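Local coordinates for Non-structural protein NS2 (Bluetongue virus, PDB 1UTY) that binds single-stranded RNA, the part present here being the N-terminal RNA-binding domain of the longer viral phosphoprotein, at residues 19-23 / 79-84; 91-95 / 131-136. One frame throughout, in Å; residues are numbered along the deposited sequence.

Contact 1: 19-23 / 79-84; sequences AKTLC and LTPHGV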
ATOM      1  N   ALA A  19      15.885  -3.990  16.835  1.00 23.29           N
ATOM      2  CA  ALA A  19      16.415  -2.673  17.212  1.00 23.49           C
ATOM      3  C   ALA A  19      17.453  -2.119  16.231  1.00 23.74           C
ATOM      4  O   ALA A  19      18.464  -1.558  16.641  1.00 23.81           O
ATOM      5  CB  ALA A  19      16.991  -2.717  18.623  1.00 23.36           C
ATOM      6  N   LYS A  20      17.198  -2.285  14.937  1.00 24.47           N
ATOM      7  CA  LYS A  20      18.073  -1.721  13.916  1.00 24.88           C
ATOM      8  C   LYS A  20      17.582  -0.329  13.486  1.00 24.86           C
ATOM      9  O   LYS A  20      18.315   0.403  12.826  1.00 25.68           O
ATOM     10  CB  LYS A  20      18.218  -2.659  12.699  1.00 25.35           C
ATOM     11  CG  LYS A  20      18.669  -4.113  13.000  1.00 25.14           C
ATOM     12  CD  LYS A  20      19.970  -4.164  13.764  1.00 26.20           C
ATOM     13  CE  LYS A  20      20.604  -5.565  13.751  1.00 25.38           C
ATOM     14  NZ  LYS A  20      21.907  -5.488  14.453  1.00 23.84           N
ATOM     15  N   THR A  21      16.355   0.043  13.856  1.00 23.91           N
ATOM     16  CA  THR A  21      15.911   1.423  13.648  1.00 23.17           C
ATOM     17  C   THR A  21      16.176   2.246  14.904  1.00 23.60           C
ATOM     18  O   THR A  21      16.269   1.698  16.013  1.00 23.31           O
ATOM     19  CB  THR A  21      14.405   1.522  13.284  1.00 22.97           C
ATOM     20  OG1 THR A  21      13.605   1.178  14.423  1.00 21.06           O
ATOM     21  CG2 THR A  21      14.003   0.522  12.203  1.00 21.88           C
ATOM     22  N   LEU A  22      16.288   3.561  14.736  1.00 23.77           N
ATOM     23  CA  LEU A  22      16.408   4.443  15.885  1.00 24.31           C
ATOM     24  C   LEU A  22      15.340   4.121  16.944  1.00 24.35           C
ATOM     25  O   LEU A  22      15.659   3.988  18.129  1.00 24.46           O
ATOM     26  CB  LEU A  22      16.315   5.916  15.474  1.00 24.04           C
ATOM     27  CG  LEU A  22      16.376   6.849  16.691  1.00 24.45           C
ATOM     28  CD1 LEU A  22      17.815   6.963  17.172  1.00 23.71           C
ATOM     29  CD2 LEU A  22      15.784   8.218  16.384  1.00 24.69           C
ATOM     30  N   CYS A  23      14.092   4.010  16.493  1.00 24.43           N
ATOM     31  CA  CYS A  23      12.949   3.574  17.297  1.00 25.33           C
ATOM     32  C   CYS A  23      13.212   2.343  18.137  1.00 24.99           C
ATOM     33  O   CYS A  23      12.912   2.342  19.324  1.00 25.37           O
ATOM     34  CB  CYS A  23      11.765   3.242  16.378  1.00 25.27           C
ATOM     35  SG  CYS A  23      10.987   4.695  15.680  1.00 28.83           S
ATOM     36  N   LEU A  79      11.948   5.196   8.714  1.00 22.24           N
ATOM     37  CA  LEU A  79      12.618   4.697   9.919  1.00 22.35           C
ATOM     38  C   LEU A  79      14.027   4.309   9.568  1.00 22.66           C
ATOM     39  O   LEU A  79      14.235   3.335   8.829  1.00 23.54           O
ATOM     40  CB  LEU A  79      11.865   3.504  10.529  1.00 21.74           C
ATOM     41  CG  LEU A  79      10.356   3.691  10.732  1.00 22.01           C
ATOM     42  CD1 LEU A  79       9.737   2.420  11.302  1.00 20.39           C
ATOM     43  CD2 LEU A  79      10.031   4.945  11.625  1.00 20.60           C
ATOM     44  N   THR A  80      14.997   5.073  10.060  1.00 22.55           N
ATOM     45  CA  THR A  80      16.384   4.741   9.795  1.00 23.21           C
ATOM     46  C   THR A  80      17.051   4.290  11.075  1.00 23.85           C
ATOM     47  O   THR A  80      16.418   4.339  12.135  1.00 24.63           O
ATOM     48  CB  THR A  80      17.163   5.925   9.135  1.00 22.95           C
ATOM     49  OG1 THR A  80      17.392   6.949  10.103  1.00 22.67           O
ATOM     50  CG2 THR A  80      16.327   6.593   8.038  1.00 22.80           C
ATOM     51  N   PRO A  81      18.315   3.850  10.986  1.00 24.09           N
ATOM     52  CA  PRO A  81      19.108   3.562  12.186  1.00 24.26           C
ATOM     53  C   PRO A  81      19.380   4.839  12.968  1.00 24.78           C
ATOM     54  O   PRO A  81      19.633   4.776  14.168  1.00 24.64           O
ATOM     55  CB  PRO A  81      20.433   3.000  11.629  1.00 24.28           C
ATOM     56  CG  PRO A  81      20.186   2.684  10.192  1.00 24.26           C
ATOM     57  CD  PRO A  81      19.077   3.597   9.747  1.00 23.77           C
ATOM     58  N   HIS A  82      19.321   5.991  12.305  1.00 25.50           N
ATOM     59  CA  HIS A  82      19.702   7.242  12.964  1.00 26.21           C
ATOM     60  C   HIS A  82      18.598   8.297  13.031  1.00 25.66           C
ATOM     61  O   HIS A  82      18.866   9.427  13.385  1.00 26.26           O
ATOM     62  CB  HIS A  82      20.936   7.838  12.275  1.00 27.20           C
ATOM     63  CG  HIS A  82      22.125   6.925  12.272  1.00 29.85           C
ATOM     64  ND1 HIS A  82      22.708   6.459  13.435  1.00 32.87           N
ATOM     65  CD2 HIS A  82      22.828   6.380  11.251  1.00 31.24           C
ATOM     66  CE1 HIS A  82      23.726   5.674  13.126  1.00 34.33           C
ATOM     67  NE2 HIS A  82      23.819   5.609  11.808  1.00 33.63           N
ATOM     68  N   GLY A  83      17.366   7.945  12.683  1.00 24.76           N
ATOM     69  CA  GLY A  83      16.320   8.940  12.634  1.00 23.57           C
ATOM     70  C   GLY A  83      14.953   8.371  12.355  1.00 22.92           C
ATOM     71  O   GLY A  83      14.816   7.261  11.850  1.00 22.96           O
ATOM     72  N   VAL A  84      13.939   9.146  12.711  1.00 22.26           N
ATOM     73  CA  VAL A  84      12.566   8.863  12.329  1.00 22.18           C
ATOM     74  C   VAL A  84      11.977  10.140  11.732  1.00 21.72           C
ATOM     75  O   VAL A  84      12.197  11.229  12.254  1.00 21.22           O
ATOM     76  CB  VAL A  84      11.700   8.347  13.525  1.00 21.92           C
ATOM     77  CG1 VAL A  84      11.992   9.133  14.787  1.00 23.56           C
ATOM     78  CG2 VAL A  84      10.248   8.489  13.230  1.00 22.00           C
TER

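Contact 2: 91-95 / 131-136; sequences WEEWK and YMRNDF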
ATOM      1  N   TRP A  91       3.521  12.380   0.468  1.00 22.86           N
ATOM      2  CA  TRP A  91       4.973  12.487   0.507  1.00 23.07           C
ATOM      3  C   TRP A  91       5.569  11.783  -0.709  1.00 23.46           C
ATOM      4  O   TRP A  91       6.203  10.740  -0.604  1.00 23.20           O
ATOM      5  CB  TRP A  91       5.504  11.917   1.829  1.00 22.43           C
ATOM      6  CG  TRP A  91       6.814  12.504   2.247  1.00 20.41           C
ATOM      7  CD1 TRP A  91       7.494  13.527   1.642  1.00 18.59           C
ATOM      8  CD2 TRP A  91       7.606  12.102   3.368  1.00 18.36           C
ATOM      9  NE1 TRP A  91       8.666  13.776   2.319  1.00 19.57           N
ATOM     10  CE2 TRP A  91       8.760  12.914   3.382  1.00 17.58           C
ATOM     11  CE3 TRP A  91       7.463  11.122   4.367  1.00 17.54           C
ATOM     12  CZ2 TRP A  91       9.755  12.783   4.348  1.00 17.95           C
ATOM     13  CZ3 TRP A  91       8.457  10.998   5.332  1.00 16.25           C
ATOM     14  CH2 TRP A  91       9.583  11.821   5.320  1.00 15.24           C
ATOM     15  N   GLU A  92       5.374  12.391  -1.865  1.00 24.70           N
ATOM     16  CA  GLU A  92       5.435  11.661  -3.131  1.00 25.74           C
ATOM     17  C   GLU A  92       6.785  11.648  -3.837  1.00 25.58           C
ATOM     18  O   GLU A  92       6.941  10.960  -4.849  1.00 25.91           O
ATOM     19  CB  GLU A  92       4.348  12.179  -4.079  1.00 26.17           C
ATOM     20  CG  GLU A  92       2.988  11.500  -3.937  0.75 28.33           C
ATOM     21  CD  GLU A  92       2.920  10.392  -2.883  0.75 30.86           C
ATOM     22  OE1 GLU A  92       2.802   9.211  -3.282  0.75 32.39           O
ATOM     23  OE2 GLU A  92       2.948  10.686  -1.660  0.75 30.87           O
ATOM     24  N   GLU A  93       7.749  12.399  -3.313  1.00 25.47           N
ATOM     25  CA  GLU A  93       9.118  12.355  -3.830  1.00 25.28           C
ATOM     26  C   GLU A  93       9.778  10.985  -3.552  1.00 24.27           C
ATOM     27  O   GLU A  93      10.694  10.586  -4.271  1.00 24.69           O
ATOM     28  CB  GLU A  93       9.967  13.528  -3.278  1.00 25.61           C
ATOM     29  CG  GLU A  93       9.968  13.655  -1.753  0.85 28.31           C
ATOM     30  CD  GLU A  93      10.352  15.043  -1.223  0.85 31.62           C
ATOM     31  OE1 GLU A  93      11.461  15.555  -1.540  0.85 31.61           O
ATOM     32  OE2 GLU A  93       9.544  15.611  -0.449  0.85 31.65           O
ATOM     33  N   TRP A  94       9.284  10.258  -2.547  1.00 22.96           N
ATOM     34  CA  TRP A  94       9.901   8.998  -2.119  1.00 21.79           C
ATOM     35  C   TRP A  94       9.000   7.786  -2.299  1.00 21.76           C
ATOM     36  O   TRP A  94       7.781   7.913  -2.268  1.00 21.36           O
ATOM     37  CB  TRP A  94      10.321   9.053  -0.644  1.00 20.94           C
ATOM     38  CG  TRP A  94      10.977  10.301  -0.168  1.00 20.32           C
ATOM     39  CD1 TRP A  94      10.462  11.189   0.736  1.00 20.27           C
ATOM     40  CD2 TRP A  94      12.276  10.815  -0.532  1.00 20.05           C
ATOM     41  NE1 TRP A  94      11.345  12.220   0.947  1.00 20.14           N
ATOM     42  CE2 TRP A  94      12.466  12.025   0.188  1.00 19.59           C
ATOM     43  CE3 TRP A  94      13.294  10.388  -1.404  1.00 20.69           C
ATOM     44  CZ2 TRP A  94      13.634  12.808   0.079  1.00 18.37           C
ATOM     45  CZ3 TRP A  94      14.470  11.172  -1.522  1.00 20.64           C
ATOM     46  CH2 TRP A  94      14.617  12.373  -0.784  1.00 20.19           C
ATOM     47  N   LYS A  95       9.623   6.615  -2.470  1.00 22.11           N
ATOM     48  CA  LYS A  95       8.946   5.317  -2.495  1.00 22.41           C
ATOM     49  C   LYS A  95       8.694   4.861  -1.049  1.00 22.20           C
ATOM     50  O   LYS A  95       9.493   5.161  -0.154  1.00 21.39           O
ATOM     51  CB  LYS A  95       9.853   4.233  -3.122  1.00 22.34           C
ATOM     52  CG  LYS A  95      10.147   4.328  -4.609  1.00 26.44           C
ATOM     53  CD  LYS A  95      10.763   3.010  -5.168  1.00 28.78           C
ATOM     54  CE  LYS A  95      11.988   3.311  -6.049  1.00 32.62           C
ATOM     55  NZ  LYS A  95      12.086   2.548  -7.360  1.00 33.81           N
ATOM     56  N   TYR A 131      14.327   7.033   1.921  1.00 20.39           N
ATOM     57  CA  TYR A 131      14.807   8.075   1.019  1.00 21.34           C
ATOM     58  C   TYR A 131      15.265   7.582  -0.348  1.00 22.02           C
ATOM     59  O   TYR A 131      16.287   8.029  -0.859  1.00 22.85           O
ATOM     60  CB  TYR A 131      15.860   8.969   1.723  1.00 21.51           C
ATOM     61  CG  TYR A 131      15.356   9.473   3.063  1.00 20.69           C
ATOM     62  CD1 TYR A 131      15.761   8.874   4.261  1.00 20.42           C
ATOM     63  CD2 TYR A 131      14.417  10.503   3.125  1.00 20.15           C
ATOM     64  CE1 TYR A 131      15.266   9.313   5.493  1.00 18.39           C
ATOM     65  CE2 TYR A 131      13.925  10.957   4.338  1.00 20.22           C
ATOM     66  CZ  TYR A 131      14.350  10.350   5.518  1.00 20.49           C
ATOM     67  OH  TYR A 131      13.849  10.799   6.707  1.00 21.38           O
ATOM     68  N   MET A 132      14.492   6.669  -0.939  1.00 22.83           N
ATOM     69  CA  MET A 132      14.619   6.319  -2.354  1.00 23.41           C
ATOM     70  C   MET A 132      13.612   7.130  -3.190  1.00 23.38           C
ATOM     71  O   MET A 132      12.415   7.127  -2.905  1.00 23.65           O
ATOM     72  CB  MET A 132      14.406   4.815  -2.570  1.00 23.67           C
ATOM     73  CG  MET A 132      15.630   3.880  -2.280  1.00 26.05           C
ATOM     74  SD  MET A 132      17.317   4.580  -2.273  1.00 31.86           S
ATOM     75  CE  MET A 132      17.446   5.275  -4.051  1.00 33.03           C
ATOM     76  N   ARG A 133      14.102   7.832  -4.208  1.00 23.46           N
ATOM     77  CA  ARG A 133      13.249   8.613  -5.105  1.00 24.56           C
ATOM     78  C   ARG A 133      12.143   7.755  -5.717  1.00 24.09           C
ATOM     79  O   ARG A 133      12.381   6.616  -6.091  1.00 24.23           O
ATOM     80  CB  ARG A 133      14.077   9.214  -6.239  1.00 24.76           C
ATOM     81  CG  ARG A 133      14.536  10.643  -6.019  1.00 27.63           C
ATOM     82  CD  ARG A 133      15.498  11.156  -7.115  1.00 32.14           C
ATOM     83  NE  ARG A 133      15.696  10.169  -8.182  1.00 33.69           N
ATOM     84  CZ  ARG A 133      16.750   9.354  -8.287  0.85 34.38           C
ATOM     85  NH1 ARG A 133      17.738   9.397  -7.400  0.85 33.86           N
ATOM     86  NH2 ARG A 133      16.816   8.491  -9.296  0.85 35.72           N
ATOM     87  N   ASN A 134      10.935   8.297  -5.828  1.00 24.12           N
ATOM     88  CA  ASN A 134       9.890   7.565  -6.528  1.00 23.75           C
ATOM     89  C   ASN A 134       9.905   7.870  -8.016  1.00 23.42           C
ATOM     90  O   ASN A 134       8.974   8.465  -8.550  1.00 23.43           O
ATOM     91  CB  ASN A 134       8.506   7.795  -5.935  1.00 23.64           C
ATOM     92  CG  ASN A 134       7.476   6.824  -6.509  1.00 25.02           C
ATOM     93  OD1 ASN A 134       7.813   5.689  -6.881  1.00 24.79           O
ATOM     94  ND2 ASN A 134       6.232   7.271  -6.610  1.00 24.98           N
ATOM     95  N   ASP A 135      10.987   7.472  -8.673  1.00 23.34           N
ATOM     96  CA  ASP A 135      11.106   7.603 -10.123  1.00 23.80           C
ATOM     97  C   ASP A 135      12.145   6.627 -10.643  1.00 22.94           C
ATOM     98  O   ASP A 135      12.840   5.985  -9.857  1.00 23.57           O
ATOM     99  CB  ASP A 135      11.425   9.056 -10.527  1.00 24.34           C
ATOM    100  CG  ASP A 135      12.893   9.398 -10.400  0.90 26.85           C
ATOM    101  OD1 ASP A 135      13.576   8.812  -9.524  0.90 28.43           O
ATOM    102  OD2 ASP A 135      13.450  10.247 -11.146  0.90 29.71           O
ATOM    103  N   PHE A 136      12.251   6.516 -11.957  1.00 21.91           N
ATOM    104  CA  PHE A 136      13.214   5.612 -12.559  1.00 20.85           C
ATOM    105  C   PHE A 136      14.332   6.355 -13.257  1.00 20.28           C
ATOM    106  O   PHE A 136      14.075   7.270 -14.036  1.00 20.17           O
ATOM    107  CB  PHE A 136      12.542   4.723 -13.603  1.00 20.46           C
ATOM    108  CG  PHE A 136      11.481   3.824 -13.055  1.00 20.38           C
ATOM    109  CD1 PHE A 136      11.792   2.840 -12.115  1.00 20.69           C
ATOM    110  CD2 PHE A 136      10.166   3.941 -13.499  1.00 18.63           C
ATOM    111  CE1 PHE A 136      10.800   2.001 -11.612  1.00 20.31           C
ATOM    112  CE2 PHE A 136       9.183   3.108 -13.022  1.00 20.03           C
ATOM    113  CZ  PHE A 136       9.489   2.140 -12.069  1.00 20.32           C
TER
HETATM  114  O   HOH W   1      12.175   5.708   0.346  1.00 22.94           O

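Contact 1: 19-23 / 79-84
L22, in the first turn of helix 22-29, lays its side chain across the hairpin turn between strands 73-79 and 84-87. Its CB sits 3.6 Å from G83 N; CG lies anti to the backbone N (chi1 177°), which sends CD2 past the bare backbone of G83, 3.9 Å from G83 CA, and on to V84 CG1. C23 points the same general way but deeper: its SG meets L79 CD2 at 4.2 Å and also reaches V84 CB, and V14, C35 and I37 also line that apolar patch. Beside it, T21 and L79 meet at a slant, with T21 CG2 4.0 Å from L79 CB. At the N-cap, T21 chi1 (70°) puts OG1 between the backbone N and the carbonyl carbon, where it caps G24 N and also hydrogen-bonds the D16 carboxylate, and leaves CG2 beside L79. One hydrogen bond joins the segments: L22 N to T80 O, 2.7 Å, nearly straight at 170° and in the carbonyl plane. The turn braces itself: in an ST turn H82 N donates to T80 OG1, while G83 O accepts from T80 N and OG1. A lone direct hydrogen bond set among apolar contacts implies that packing contributes most of the interface.

Contact 2: 91-95 / 131-136
W94 and Y131 form a T-shaped pair beside a single beta bridge, W94 with R133, that joins two surface loops after a type I turn, W91 to W94. The aromatic end is tight. The edge of Y131 is directed at one face of the W94 six-membered ring, planes at 89°, with Y131 CD2 3.8 Å from W94 CE2. Y131 CA adds a CH-pi contact over that face, and E93 CG sits over the rim of the opposite one. Y131 OH is hydrogen-bonded to E85. Two backbone bonds secure the bridge: N134 N to E93 O, 2.8 Å, from above the carbonyl plane, and K95 N to M132 O, 2.9 Å. A water links K95 O to M132 N. The K95 chain, bent at chi3 (-133°) and chi4, lies close against the 131-136 backbone, CE 3.3 Å from R133 O, but its end is looser: NZ stays 6.8 Å from D135 OD1, and exposed M132 and R133 face solvent. N134 crosses K95 at about a right angle; its ND2 hydrogen-bonds V101 O and its OD1 T102 OG1 of the second subunit. R133 NH2 forms a salt bridge with D137, and R133 NE another with D135 OD1 at 2.9 Å.

From the N terminus, the chain leaves strand 10-15, turns into helix 22-29 and, after running through strands up to 73-79, reaches the hairpin turn that closes contact 1, a loop of 55 intervening residues. Strand 84-87, outermost in the sheet of this chain, then leads to 91-95; the long strands 97-110 and 113-123 follow before 131-136 closes contact 2 over a shorter, 35-residue span. The two closures are in series, neither nested nor crossed. Contact 1 ties the helix start to the hairpin, and contact 2 joins the loops flanking the two long strands. Their centres are 19 Å apart, yet they touch: T80 CG2 packs 3.9 Å from Y131 CE1.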